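Local structure of HTH-type transcriptional repressor PhnF (Mycobacterium smegmatis, 3F8M) at residues I103-S108 with E132-T137. The protein represses the phnDCE operon, which serves phosphate uptake, when phosphate is available in the cell, as a DNA-binding regulator of the GntR family. Numbering follows the deposited sequence. Where two conformers were deposited one is given.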
ATOM      1  N   ILE A 103       2.089 -13.561  17.961  1.00 20.08           N
ATOM      2  CA  ILE A 103       1.705 -13.731  19.365  1.00 20.83           C
ATOM      3  C   ILE A 103       0.193 -13.569  19.507  1.00 20.51           C
ATOM      4  O   ILE A 103      -0.389 -12.619  18.985  1.00 20.37           O
ATOM      5  CB  ILE A 103       2.401 -12.674  20.247  1.00 19.99           C
ATOM      6  CG1 ILE A 103       3.918 -12.959  20.259  1.00 22.81           C
ATOM      7  CG2 ILE A 103       1.827 -12.693  21.682  1.00 23.06           C
ATOM      8  CD1 ILE A 103       4.756 -11.735  20.692  1.00 28.97           C
ATOM      9  N   LEU A 104      -0.440 -14.508  20.210  1.00 20.22           N
ATOM     10  CA  LEU A 104      -1.873 -14.437  20.435  1.00 20.51           C
ATOM     11  C   LEU A 104      -2.141 -13.222  21.309  1.00 21.45           C
ATOM     12  O   LEU A 104      -1.562 -13.089  22.398  1.00 23.02           O
ATOM     13  CB  LEU A 104      -2.347 -15.712  21.184  1.00 21.29           C
ATOM     14  CG  LEU A 104      -3.833 -15.672  21.628  1.00 22.57           C
ATOM     15  CD1 LEU A 104      -4.767 -15.541  20.391  1.00 21.30           C
ATOM     16  CD2 LEU A 104      -4.178 -16.924  22.501  1.00 25.27           C
ATOM     17  N   VAL A 105      -3.019 -12.340  20.865  1.00 19.17           N
ATOM     18  CA  VAL A 105      -3.586 -11.325  21.737  1.00 19.03           C
ATOM     19  C   VAL A 105      -4.837 -11.902  22.433  1.00 19.67           C
ATOM     20  O   VAL A 105      -4.896 -12.023  23.682  1.00 20.09           O
ATOM     21  CB  VAL A 105      -3.934 -10.068  20.920  1.00 19.10           C
ATOM     22  CG1 VAL A 105      -4.662  -9.015  21.746  1.00 18.94           C
ATOM     23  CG2 VAL A 105      -2.690  -9.486  20.320  1.00 17.73           C
ATOM     24  N   ALA A 106      -5.834 -12.283  21.640  1.00 18.52           N
ATOM     25  CA  ALA A 106      -7.051 -12.879  22.226  1.00 18.68           C
ATOM     26  C   ALA A 106      -7.921 -13.513  21.148  1.00 18.98           C
ATOM     27  O   ALA A 106      -7.933 -13.063  19.998  1.00 16.85           O
ATOM     28  CB  ALA A 106      -7.837 -11.819  22.949  1.00 19.88           C
ATOM     29  N   TRP A 107      -8.657 -14.556  21.546  1.00 17.97           N
ATOM     30  CA  TRP A 107      -9.805 -15.005  20.799  1.00 19.07           C
ATOM     31  C   TRP A 107     -11.011 -14.284  21.425  1.00 20.46           C
ATOM     32  O   TRP A 107     -11.066 -14.127  22.651  1.00 19.44           O
ATOM     33  CB  TRP A 107      -9.999 -16.521  20.954  1.00 18.47           C
ATOM     34  CG  TRP A 107      -8.929 -17.428  20.333  1.00 18.39           C
ATOM     35  CD1 TRP A 107      -7.884 -18.011  20.970  1.00 20.62           C
ATOM     36  CD2 TRP A 107      -8.889 -17.878  18.985  1.00 19.34           C
ATOM     37  NE1 TRP A 107      -7.166 -18.788  20.091  1.00 20.13           N
ATOM     38  CE2 TRP A 107      -7.746 -18.712  18.855  1.00 18.90           C
ATOM     39  CE3 TRP A 107      -9.691 -17.634  17.853  1.00 19.02           C
ATOM     40  CZ2 TRP A 107      -7.396 -19.338  17.655  1.00 18.28           C
ATOM     41  CZ3 TRP A 107      -9.340 -18.256  16.631  1.00 17.82           C
ATOM     42  CH2 TRP A 107      -8.198 -19.117  16.555  1.00 18.90           C
ATOM     43  N   SER A 108     -11.944 -13.840  20.587  1.00 19.90           N
ATOM     44  CA  SER A 108     -13.206 -13.216  21.029  1.00 21.81           C
ATOM     45  C   SER A 108     -14.373 -13.892  20.315  1.00 21.65           C
ATOM     46  O   SER A 108     -14.276 -14.251  19.141  1.00 20.75           O
ATOM     47  CB  SER A 108     -13.265 -11.711  20.758  1.00 22.25           C
ATOM     48  OG  SER A 108     -12.204 -11.047  21.427  1.00 22.89           O
ATOM     49  N   GLU A 132      -7.211 -12.218  17.303  1.00 14.69           N
ATOM     50  CA  GLU A 132      -6.306 -11.041  17.267  1.00 16.46           C
ATOM     51  C   GLU A 132      -4.928 -11.468  17.658  1.00 15.10           C
ATOM     52  O   GLU A 132      -4.742 -12.207  18.627  1.00 14.57           O
ATOM     53  CB  GLU A 132      -6.719  -9.972  18.241  1.00 17.86           C
ATOM     54  CG  GLU A 132      -7.774  -9.067  17.780  1.00 24.95           C
ATOM     55  CD  GLU A 132      -7.583  -7.618  18.305  1.00 30.17           C
ATOM     56  OE1 GLU A 132      -7.398  -7.422  19.535  1.00 30.47           O
ATOM     57  OE2 GLU A 132      -7.701  -6.699  17.474  1.00 29.72           O
ATOM     58  N   ARG A 133      -3.949 -11.054  16.855  1.00 14.45           N
ATOM     59  CA  ARG A 133      -2.572 -11.450  17.064  1.00 14.19           C
ATOM     60  C   ARG A 133      -1.698 -10.236  16.719  1.00 14.22           C
ATOM     61  O   ARG A 133      -2.079  -9.391  15.887  1.00 14.35           O
ATOM     62  CB  ARG A 133      -2.193 -12.588  16.130  1.00 15.32           C
ATOM     63  CG  ARG A 133      -2.919 -13.927  16.461  1.00 14.27           C
ATOM     64  CD  ARG A 133      -2.390 -15.104  15.681  1.00 17.82           C
ATOM     65  NE  ARG A 133      -2.465 -15.022  14.233  1.00 19.04           N
ATOM     66  CZ  ARG A 133      -2.091 -16.028  13.438  1.00 18.91           C
ATOM     67  NH1 ARG A 133      -2.157 -15.899  12.123  1.00 22.02           N
ATOM     68  NH2 ARG A 133      -1.637 -17.148  13.963  1.00 22.39           N
ATOM     69  N   VAL A 134      -0.525 -10.206  17.344  1.00 15.00           N
ATOM     70  CA  VAL A 134       0.547  -9.270  17.002  0.50 15.46           C
ATOM     71  C   VAL A 134       1.625 -10.011  16.196  1.00 15.90           C
ATOM     72  O   VAL A 134       2.030 -11.120  16.562  1.00 16.44           O
ATOM     73  CB  VAL A 134       1.157  -8.643  18.290  0.50 15.18           C
ATOM     74  CG1 VAL A 134       2.332  -7.715  17.975  0.50 15.46           C
ATOM     75  CG2 VAL A 134       0.102  -7.897  19.104  0.50 16.67           C
ATOM     76  N   LEU A 135       2.085  -9.393  15.127  1.00 16.01           N
ATOM     77  CA  LEU A 135       3.151  -9.917  14.289  1.00 17.57           C
ATOM     78  C   LEU A 135       4.459  -9.249  14.748  1.00 18.51           C
ATOM     79  O   LEU A 135       4.459  -8.059  15.091  1.00 18.13           O
ATOM     80  CB  LEU A 135       2.851  -9.533  12.841  1.00 17.67           C
ATOM     81  CG  LEU A 135       1.532 -10.055  12.212  1.00 20.67           C
ATOM     82  CD1 LEU A 135       1.383  -9.767  10.698  1.00 24.28           C
ATOM     83  CD2 LEU A 135       1.273 -11.557  12.487  1.00 25.44           C
ATOM     84  N   THR A 136       5.551 -10.012  14.731  1.00 19.18           N
ATOM     85  CA  THR A 136       6.842  -9.529  15.272  1.00 20.67           C
ATOM     86  C   THR A 136       7.940  -9.902  14.299  1.00 21.11           C
ATOM     87  O   THR A 136       7.796 -10.828  13.497  1.00 21.47           O
ATOM     88  CB  THR A 136       7.207 -10.220  16.595  1.00 21.20           C
ATOM     89  OG1 THR A 136       7.337 -11.651  16.360  1.00 23.81           O
ATOM     90  CG2 THR A 136       6.128  -9.995  17.604  1.00 19.97           C
ATOM     91  N   THR A 137       9.017  -9.141  14.341  1.00 21.51           N
ATOM     92  CA  THR A 137      10.244  -9.539  13.661  1.00 23.75           C
ATOM     93  C   THR A 137      11.435  -9.100  14.502  1.00 24.40           C
ATOM     94  O   THR A 137      11.470  -7.969  14.961  1.00 24.22           O
ATOM     95  CB  THR A 137      10.345  -8.933  12.251  1.00 24.18           C
ATOM     96  OG1 THR A 137      11.560  -9.350  11.629  1.00 27.24           O
ATOM     97  CG2 THR A 137      10.296  -7.427  12.283  1.00 21.95           C
TER
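The carbonyl of E132 takes two donors on one face of its plane, V105 N and A106 N. V105 N lies 2.8 Å from E132 O, tilted 29° off that plane. A106 N stands at a longer 3.2 Å from E132 O. CB of V105 also presses on E132 O, while CD1 of L104 touches that oxygen at 3.8 Å. The carboxylate of E132 has V105 CG1 beside OE1; R193 forms a salt bridge with OE1, and T146 hydrogen-bonds OE2, so both oxygens of this buried acid are satisfied. With V105 and A106 both facing E132, the antiparallel pairing of strand 100-111, outermost in the six-stranded sheet of the UTRA domain within this chain, with strand 127-137 contains a classic beta bulge. Regular pairing brackets the bulge: E132 N bonds to A106 O on one side of it, and on the other I103 and V134 exchange two backbone hydrogen bonds, I103 N lying 2.8 Å from V134 O. V105 has CG2 beside its backbone N, with CG1 anti to that N (chi1 174°), which points CG2 at V134 CG2; the 3.4 Å between them is doubtful, since V134 has two conformers. On the face that I103 shares with V134, I103 CD1 meets T136 CG2 at 3.8 Å, the two side chains crossing at about a right angle. The other face carries L104 and R133. R133 lays CB against I103 O, 3.4 Å away, and CG near L104 CA; its chain then bends at chi3 (-59°), and the guanidinium leaves the strand pair, where NE forms a salt bridge with E145 and NH2 hydrogen-bonds the carbonyls of H163 and A165.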